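Serpin (Taeniopygia guttata, PDB 5HGC) is a serpin that probably inhibits serine proteases, and binds cortisol. Local coordinates at residues F265-S277 with P346-L358. Sequence-based numbering, arbitrary orientation.
Sequences FQRFMNLYFPKFS and PPTIEFSHPFLML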
ATOM      1  N   PHE A 265      13.594  -3.733  20.361  1.00 33.38           N
ATOM      2  CA  PHE A 265      13.728  -4.640  21.526  1.00 31.00           C
ATOM      3  C   PHE A 265      12.421  -4.563  22.228  1.00 29.43           C
ATOM      4  O   PHE A 265      11.795  -3.495  22.243  1.00 26.99           O
ATOM      5  CB  PHE A 265      14.865  -4.216  22.470  1.00 33.75           C
ATOM      6  CG  PHE A 265      14.772  -2.762  22.978  1.00 43.91           C
ATOM      7  CD1 PHE A 265      15.244  -1.650  22.169  1.00 49.07           C
ATOM      8  CD2 PHE A 265      14.263  -2.471  24.290  1.00 46.28           C
ATOM      9  CE1 PHE A 265      15.179  -0.313  22.652  1.00 48.96           C
ATOM     10  CE2 PHE A 265      14.198  -1.137  24.761  1.00 43.86           C
ATOM     11  CZ  PHE A 265      14.649  -0.063  23.945  1.00 47.64           C
ATOM     12  N   GLN A 266      11.988  -5.692  22.784  1.00 32.52           N
ATOM     13  CA  GLN A 266      10.756  -5.756  23.593  1.00 33.14           C
ATOM     14  C   GLN A 266      10.925  -4.916  24.854  1.00 32.66           C
ATOM     15  O   GLN A 266      11.919  -5.063  25.548  1.00 33.74           O
ATOM     16  CB  GLN A 266      10.424  -7.197  23.952  1.00 36.56           C
ATOM     17  CG  GLN A 266      10.153  -8.083  22.746  1.00 43.04           C
ATOM     18  CD  GLN A 266       8.784  -8.708  22.743  1.00 51.47           C
ATOM     19  OE1 GLN A 266       8.613  -9.791  23.294  1.00 57.97           O
ATOM     20  NE2 GLN A 266       7.801  -8.051  22.097  1.00 51.32           N
ATOM     21  N   ARG A 267       9.983  -3.994  25.080  1.00 31.48           N
ATOM     22  CA  ARG A 267       9.942  -3.102  26.221  1.00 29.94           C
ATOM     23  C   ARG A 267       8.532  -3.158  26.800  1.00 29.09           C
ATOM     24  O   ARG A 267       7.538  -3.037  26.083  1.00 27.95           O
ATOM     25  CB  ARG A 267      10.244  -1.694  25.739  1.00 33.13           C
ATOM     26  CG  ARG A 267      10.731  -0.702  26.784  1.00 38.37           C
ATOM     27  CD  ARG A 267      10.895   0.653  26.140  1.00 43.03           C
ATOM     28  NE  ARG A 267      11.465   1.678  27.029  1.00 60.21           N
ATOM     29  CZ  ARG A 267      11.141   2.987  27.008  1.00 63.11           C
ATOM     30  NH1 ARG A 267      10.208   3.478  26.172  1.00 58.36           N
ATOM     31  NH2 ARG A 267      11.727   3.816  27.861  1.00 61.88           N
ATOM     32  N   PHE A 268       8.419  -3.383  28.101  1.00 27.91           N
ATOM     33  CA  PHE A 268       7.109  -3.308  28.746  1.00 25.20           C
ATOM     34  C   PHE A 268       6.646  -1.830  28.862  1.00 27.19           C
ATOM     35  O   PHE A 268       7.436  -0.922  29.213  1.00 26.14           O
ATOM     36  CB  PHE A 268       7.185  -3.979  30.090  1.00 23.45           C
ATOM     37  CG  PHE A 268       5.870  -4.126  30.768  1.00 22.57           C
ATOM     38  CD1 PHE A 268       5.095  -5.282  30.561  1.00 25.10           C
ATOM     39  CD2 PHE A 268       5.400  -3.127  31.622  1.00 21.48           C
ATOM     40  CE1 PHE A 268       3.856  -5.437  31.219  1.00 28.60           C
ATOM     41  CE2 PHE A 268       4.187  -3.250  32.264  1.00 24.58           C
ATOM     42  CZ  PHE A 268       3.396  -4.405  32.067  1.00 26.70           C
ATOM     43  N   MET A 269       5.382  -1.581  28.509  1.00 27.87           N
ATOM     44  CA  MET A 269       4.859  -0.213  28.354  1.00 27.64           C
ATOM     45  C   MET A 269       3.356  -0.120  28.361  1.00 27.79           C
ATOM     46  O   MET A 269       2.633  -1.128  28.155  1.00 30.10           O
ATOM     47  CB  MET A 269       5.375   0.443  27.069  1.00 27.41           C
ATOM     48  CG  MET A 269       4.887  -0.205  25.791  1.00 33.47           C
ATOM     49  SD  MET A 269       5.500   0.544  24.265  1.00 40.12           S
ATOM     50  CE  MET A 269       7.129  -0.179  24.186  1.00 30.03           C
ATOM     51  N   ASN A 270       2.906   1.110  28.543  1.00 24.53           N
ATOM     52  CA  ASN A 270       1.530   1.466  28.341  1.00 26.30           C
ATOM     53  C   ASN A 270       1.425   2.029  26.956  1.00 28.42           C
ATOM     54  O   ASN A 270       2.181   2.980  26.608  1.00 30.12           O
ATOM     55  CB  ASN A 270       1.148   2.513  29.356  1.00 25.69           C
ATOM     56  CG  ASN A 270       1.180   1.938  30.744  1.00 28.09           C
ATOM     57  OD1 ASN A 270       0.495   0.947  31.017  1.00 27.74           O
ATOM     58  ND2 ASN A 270       2.055   2.465  31.589  1.00 26.36           N
ATOM     59  N   LEU A 271       0.538   1.414  26.164  1.00 27.92           N
ATOM     60  CA  LEU A 271       0.397   1.743  24.742  1.00 30.81           C
ATOM     61  C   LEU A 271      -1.005   2.234  24.500  1.00 32.71           C
ATOM     62  O   LEU A 271      -1.992   1.557  24.875  1.00 32.07           O
ATOM     63  CB  LEU A 271       0.756   0.577  23.810  1.00 30.00           C
ATOM     64  CG  LEU A 271       0.799   0.917  22.310  1.00 32.83           C
ATOM     65  CD1 LEU A 271       1.802   2.003  21.897  1.00 28.41           C
ATOM     66  CD2 LEU A 271       1.036  -0.380  21.524  1.00 32.85           C
ATOM     67  N   TYR A 272      -1.056   3.429  23.917  1.00 28.50           N
ATOM     68  CA  TYR A 272      -2.270   4.056  23.529  1.00 29.41           C
ATOM     69  C   TYR A 272      -2.211   4.256  22.030  1.00 27.64           C
ATOM     70  O   TYR A 272      -1.276   4.875  21.492  1.00 28.17           O
ATOM     71  CB  TYR A 272      -2.449   5.392  24.246  1.00 32.32           C
ATOM     72  CG  TYR A 272      -2.777   5.259  25.705  1.00 36.63           C
ATOM     73  CD1 TYR A 272      -4.105   5.144  26.137  1.00 39.00           C
ATOM     74  CD2 TYR A 272      -1.763   5.263  26.664  1.00 35.84           C
ATOM     75  CE1 TYR A 272      -4.413   5.019  27.483  1.00 39.19           C
ATOM     76  CE2 TYR A 272      -2.058   5.145  28.003  1.00 37.40           C
ATOM     77  CZ  TYR A 272      -3.381   5.023  28.406  1.00 41.27           C
ATOM     78  OH  TYR A 272      -3.655   4.864  29.738  1.00 47.75           O
ATOM     79  N   PHE A 273      -3.214   3.723  21.350  1.00 28.35           N
ATOM     80  CA  PHE A 273      -3.226   3.739  19.888  1.00 28.73           C
ATOM     81  C   PHE A 273      -4.632   3.891  19.376  1.00 25.76           C
ATOM     82  O   PHE A 273      -5.499   3.214  19.859  1.00 29.67           O
ATOM     83  CB  PHE A 273      -2.568   2.494  19.300  1.00 26.66           C
ATOM     84  CG  PHE A 273      -2.304   2.620  17.840  1.00 26.84           C
ATOM     85  CD1 PHE A 273      -1.332   3.492  17.379  1.00 25.47           C
ATOM     86  CD2 PHE A 273      -3.074   1.919  16.918  1.00 28.26           C
ATOM     87  CE1 PHE A 273      -1.082   3.649  16.028  1.00 26.00           C
ATOM     88  CE2 PHE A 273      -2.851   2.068  15.540  1.00 31.16           C
ATOM     89  CZ  PHE A 273      -1.846   2.938  15.092  1.00 31.20           C
ATOM     90  N   PRO A 274      -4.877   4.798  18.419  1.00 25.29           N
ATOM     91  CA  PRO A 274      -6.295   5.019  18.054  1.00 27.98           C
ATOM     92  C   PRO A 274      -6.991   3.821  17.308  1.00 32.41           C
ATOM     93  O   PRO A 274      -6.348   3.146  16.511  1.00 30.76           O
ATOM     94  CB  PRO A 274      -6.227   6.247  17.154  1.00 26.13           C
ATOM     95  CG  PRO A 274      -4.855   6.268  16.609  1.00 26.68           C
ATOM     96  CD  PRO A 274      -3.975   5.702  17.683  1.00 26.12           C
ATOM     97  N   LYS A 275      -8.248   3.528  17.656  1.00 33.47           N
ATOM     98  CA  LYS A 275      -9.151   2.772  16.811  1.00 33.65           C
ATOM     99  C   LYS A 275      -9.613   3.711  15.712  1.00 33.56           C
ATOM    100  O   LYS A 275     -10.239   4.714  15.994  1.00 39.38           O
ATOM    101  CB  LYS A 275     -10.356   2.276  17.604  1.00 37.27           C
ATOM    102  CG  LYS A 275     -11.447   1.639  16.746  1.00 40.69           C
ATOM    103  CD  LYS A 275     -12.652   1.161  17.549  1.00 42.74           C
ATOM    104  CE  LYS A 275     -13.935   1.245  16.723  1.00 45.59           C
ATOM    105  NZ  LYS A 275     -15.048   0.606  17.464  1.00 46.09           N
ATOM    106  N   PHE A 276      -9.318   3.370  14.461  1.00 33.00           N
ATOM    107  CA  PHE A 276      -9.679   4.192  13.306  1.00 28.84           C
ATOM    108  C   PHE A 276      -9.744   3.385  11.955  1.00 31.17           C
ATOM    109  O   PHE A 276      -9.396   2.186  11.883  1.00 31.69           O
ATOM    110  CB  PHE A 276      -8.687   5.344  13.206  1.00 25.23           C
ATOM    111  CG  PHE A 276      -7.367   4.949  12.601  1.00 24.03           C
ATOM    112  CD1 PHE A 276      -6.448   4.212  13.335  1.00 23.28           C
ATOM    113  CD2 PHE A 276      -7.049   5.287  11.270  1.00 23.03           C
ATOM    114  CE1 PHE A 276      -5.230   3.816  12.788  1.00 21.97           C
ATOM    115  CE2 PHE A 276      -5.806   4.921  10.724  1.00 22.95           C
ATOM    116  CZ  PHE A 276      -4.900   4.183  11.481  1.00 21.25           C
ATOM    117  N   SER A 277     -10.172   4.069  10.889  1.00 33.48           N
ATOM    118  CA  SER A 277     -10.264   3.509   9.516  1.00 31.44           C
ATOM    119  C   SER A 277      -9.749   4.562   8.634  1.00 29.96           C
ATOM    120  O   SER A 277      -9.990   5.735   8.901  1.00 28.98           O
ATOM    121  CB  SER A 277     -11.716   3.299   9.125  1.00 29.02           C
ATOM    122  OG  SER A 277     -12.280   2.347   9.995  1.00 32.61           O
ATOM    123  N   PRO A 346       6.398   1.922  34.442  1.00 27.59           N
ATOM    124  CA  PRO A 346       6.712   1.631  33.026  1.00 26.38           C
ATOM    125  C   PRO A 346       6.422   2.843  32.096  1.00 26.65           C
ATOM    126  O   PRO A 346       5.571   3.727  32.414  1.00 22.00           O
ATOM    127  CB  PRO A 346       5.780   0.443  32.676  1.00 29.35           C
ATOM    128  CG  PRO A 346       5.036   0.087  33.953  1.00 32.30           C
ATOM    129  CD  PRO A 346       5.195   1.198  34.945  1.00 28.47           C
ATOM    130  N   PRO A 347       7.119   2.906  30.953  1.00 27.04           N
ATOM    131  CA  PRO A 347       6.863   4.014  29.974  1.00 27.00           C
ATOM    132  C   PRO A 347       5.431   3.977  29.447  1.00 27.45           C
ATOM    133  O   PRO A 347       4.765   2.924  29.532  1.00 25.65           O
ATOM    134  CB  PRO A 347       7.847   3.742  28.835  1.00 24.60           C
ATOM    135  CG  PRO A 347       8.357   2.374  29.095  1.00 26.28           C
ATOM    136  CD  PRO A 347       8.247   2.059  30.562  1.00 24.87           C
ATOM    137  N   THR A 348       4.953   5.129  28.982  1.00 26.32           N
ATOM    138  CA  THR A 348       3.676   5.235  28.300  1.00 28.65           C
ATOM    139  C   THR A 348       3.970   5.843  26.937  1.00 31.15           C
ATOM    140  O   THR A 348       4.647   6.867  26.878  1.00 32.22           O
ATOM    141  CB  THR A 348       2.738   6.169  29.081  1.00 29.54           C
ATOM    142  OG1 THR A 348       2.519   5.616  30.364  1.00 28.24           O
ATOM    143  CG2 THR A 348       1.384   6.328  28.416  1.00 28.80           C
ATOM    144  N   ILE A 349       3.499   5.211  25.860  1.00 30.81           N
ATOM    145  CA  ILE A 349       3.562   5.794  24.499  1.00 30.26           C
ATOM    146  C   ILE A 349       2.131   5.991  24.015  1.00 32.08           C
ATOM    147  O   ILE A 349       1.315   5.062  24.046  1.00 31.28           O
ATOM    148  CB  ILE A 349       4.287   4.896  23.467  1.00 30.86           C
ATOM    149  CG1 ILE A 349       5.684   4.444  23.966  1.00 34.38           C
ATOM    150  CG2 ILE A 349       4.369   5.558  22.080  1.00 28.52           C
ATOM    151  CD1 ILE A 349       6.668   5.553  24.300  1.00 33.90           C
ATOM    152  N   GLU A 350       1.827   7.213  23.593  1.00 31.53           N
ATOM    153  CA  GLU A 350       0.474   7.545  23.187  1.00 35.03           C
ATOM    154  C   GLU A 350       0.445   8.149  21.779  1.00 32.92           C
ATOM    155  O   GLU A 350       0.991   9.209  21.546  1.00 31.89           O
ATOM    156  CB  GLU A 350      -0.178   8.462  24.214  1.00 40.31           C
ATOM    157  CG  GLU A 350      -1.529   8.954  23.737  1.00 53.63           C
ATOM    158  CD  GLU A 350      -2.362   9.618  24.805  1.00 59.60           C
ATOM    159  OE1 GLU A 350      -1.771  10.265  25.714  1.00 65.03           O
ATOM    160  OE2 GLU A 350      -3.607   9.474  24.695  1.00 55.77           O
ATOM    161  N   PHE A 351      -0.158   7.456  20.823  1.00 30.26           N
ATOM    162  CA  PHE A 351      -0.179   7.983  19.456  1.00 29.02           C
ATOM    163  C   PHE A 351      -1.334   8.962  19.384  1.00 30.11           C
ATOM    164  O   PHE A 351      -2.473   8.604  19.087  1.00 34.52           O
ATOM    165  CB  PHE A 351      -0.316   6.831  18.467  1.00 25.40           C
ATOM    166  CG  PHE A 351       0.973   6.109  18.228  1.00 24.54           C
ATOM    167  CD1 PHE A 351       1.460   5.168  19.178  1.00 23.59           C
ATOM    168  CD2 PHE A 351       1.732   6.383  17.082  1.00 21.17           C
ATOM    169  CE1 PHE A 351       2.680   4.518  18.987  1.00 22.28           C
ATOM    170  CE2 PHE A 351       2.939   5.723  16.887  1.00 24.06           C
ATOM    171  CZ  PHE A 351       3.435   4.801  17.836  1.00 23.02           C
ATOM    172  N   SER A 352      -1.064  10.195  19.747  1.00 30.26           N
ATOM    173  CA  SER A 352      -2.154  11.127  19.890  1.00 31.40           C
ATOM    174  C   SER A 352      -1.815  12.389  19.127  1.00 30.13           C
ATOM    175  O   SER A 352      -2.448  13.408  19.278  1.00 34.20           O
ATOM    176  CB  SER A 352      -2.433  11.401  21.366  1.00 30.14           C
ATOM    177  OG  SER A 352      -1.333  12.094  21.912  1.00 31.53           O
ATOM    178  N   HIS A 353      -0.773  12.321  18.342  1.00 30.60           N
ATOM    179  CA  HIS A 353      -0.536  13.349  17.373  1.00 35.47           C
ATOM    180  C   HIS A 353      -0.114  12.645  16.027  1.00 38.26           C
ATOM    181  O   HIS A 353      -0.053  11.402  15.983  1.00 36.67           O
ATOM    182  CB  HIS A 353       0.399  14.412  17.955  1.00 37.18           C
ATOM    183  CG  HIS A 353       1.763  13.919  18.268  1.00 44.26           C
ATOM    184  ND1 HIS A 353       2.096  13.402  19.501  1.00 45.82           N
ATOM    185  CD2 HIS A 353       2.887  13.847  17.506  1.00 54.85           C
ATOM    186  CE1 HIS A 353       3.370  13.038  19.494  1.00 54.91           C
ATOM    187  NE2 HIS A 353       3.877  13.299  18.297  1.00 58.55           N
ATOM    188  N   PRO A 354       0.109  13.391  14.927  1.00 38.91           N
ATOM    189  CA  PRO A 354       0.283  12.653  13.673  1.00 38.28           C
ATOM    190  C   PRO A 354       1.451  11.660  13.664  1.00 35.96           C
ATOM    191  O   PRO A 354       2.518  11.936  14.240  1.00 34.49           O
ATOM    192  CB  PRO A 354       0.536  13.773  12.645  1.00 40.75           C
ATOM    193  CG  PRO A 354      -0.160  14.948  13.229  1.00 43.08           C
ATOM    194  CD  PRO A 354       0.204  14.838  14.687  1.00 41.83           C
ATOM    195  N   PHE A 355       1.221  10.525  12.986  1.00 33.36           N
ATOM    196  CA  PHE A 355       2.143   9.379  12.956  1.00 29.71           C
ATOM    197  C   PHE A 355       2.079   8.622  11.631  1.00 30.17           C
ATOM    198  O   PHE A 355       1.101   8.737  10.909  1.00 33.97           O
ATOM    199  CB  PHE A 355       1.775   8.434  14.088  1.00 24.94           C
ATOM    200  CG  PHE A 355       0.390   7.840  13.967  1.00 24.20           C
ATOM    201  CD1 PHE A 355      -0.737   8.536  14.447  1.00 21.62           C
ATOM    202  CD2 PHE A 355       0.217   6.534  13.409  1.00 21.82           C
ATOM    203  CE1 PHE A 355      -2.004   7.997  14.332  1.00 21.40           C
ATOM    204  CE2 PHE A 355      -1.051   5.967  13.360  1.00 23.41           C
ATOM    205  CZ  PHE A 355      -2.161   6.700  13.812  1.00 24.10           C
ATOM    206  N   LEU A 356       3.100   7.837  11.338  1.00 26.42           N
ATOM    207  CA  LEU A 356       3.073   6.915  10.242  1.00 24.05           C
ATOM    208  C   LEU A 356       2.648   5.542  10.709  1.00 27.48           C
ATOM    209  O   LEU A 356       2.968   5.125  11.854  1.00 25.84           O
ATOM    210  CB  LEU A 356       4.443   6.800   9.603  1.00 23.81           C
ATOM    211  CG  LEU A 356       5.134   8.102   9.212  1.00 22.88           C
ATOM    212  CD1 LEU A 356       6.366   7.772   8.387  1.00 22.09           C
ATOM    213  CD2 LEU A 356       4.199   8.999   8.427  1.00 23.06           C
ATOM    214  N   MET A 357       1.905   4.843   9.832  1.00 27.44           N
ATOM    215  CA  MET A 357       1.668   3.414  10.002  1.00 25.35           C
ATOM    216  C   MET A 357       2.169   2.636   8.745  1.00 27.09           C
ATOM    217  O   MET A 357       1.704   2.889   7.593  1.00 28.68           O
ATOM    218  CB  MET A 357       0.223   3.147  10.310  1.00 23.25           C
ATOM    219  CG  MET A 357      -0.008   1.669  10.493  1.00 21.76           C
ATOM    220  SD  MET A 357      -1.665   1.484  11.153  1.00 27.91           S
ATOM    221  CE  MET A 357      -1.764  -0.220  11.726  1.00 20.89           C
ATOM    222  N   LEU A 358       3.146   1.741   8.944  1.00 23.13           N
ATOM    223  CA  LEU A 358       3.735   1.026   7.811  1.00 22.13           C
ATOM    224  C   LEU A 358       3.485  -0.465   8.020  1.00 23.11           C
ATOM    225  O   LEU A 358       3.868  -1.034   9.059  1.00 24.19           O
ATOM    226  CB  LEU A 358       5.224   1.315   7.644  1.00 22.16           C
ATOM    227  CG  LEU A 358       5.660   2.764   7.897  1.00 23.31           C
ATOM    228  CD1 LEU A 358       7.172   2.842   7.893  1.00 22.16           C
ATOM    229  CD2 LEU A 358       5.066   3.718   6.871  1.00 22.35           C
TER
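Phe-273 drives the edge of its ring into the face of Phe-351, the centroids 5.3 Å apart and the planes at 77°. Its CB points alongside the other segment, but a chi1 of -168° sets CG opposite the backbone N and swings the ring across: CD1 meets Phe-351 CG at 3.6 Å, CE1 reaches Phe-355 CE2 at 3.5 Å, and CZ touches that same CE2 and lies beside Met-357 SD, a Met-aromatic contact at the ring edge. The Phe-355 pair is offset edge-to-face, planes at 66°, completing an aromatic cluster of three. Pro-274 CD lies over one face of Phe-273, and Leu-237 adds to this core; flat, apolar phenylalanine suits a place where edges meet other rings. Met-357 SD also meets the edge of Phe-276. Strands 265-274 and 348-350 run parallel, as expected of serpin sheet C, where the strand following the reactive-centre loop pairs with a central strand. Four backbone bonds join them: Asn-270 N to Pro-347 O, Ile-349 N to Asn-270 O (2.7 Å), Tyr-272 N to Ile-349 O, and Phe-351 N to Tyr-272 O. Tyr-272 CB packs on Glu-350 CG at 3.7 Å; the aromatic ring and the carboxylate both suit Arg-191, through cation-pi contact and salt bridge. Pro-347, with no N-H to offer, rests its CG 3.5 Å over the centre of the Arg-267 guanidinium, whose long, extended chain lets it also make a cation-pi contact with Phe-214. With an alanine here the guanidinium is gone, which is likely to leave the Pro-347 ring less supported and Phe-214 without its cationic partner.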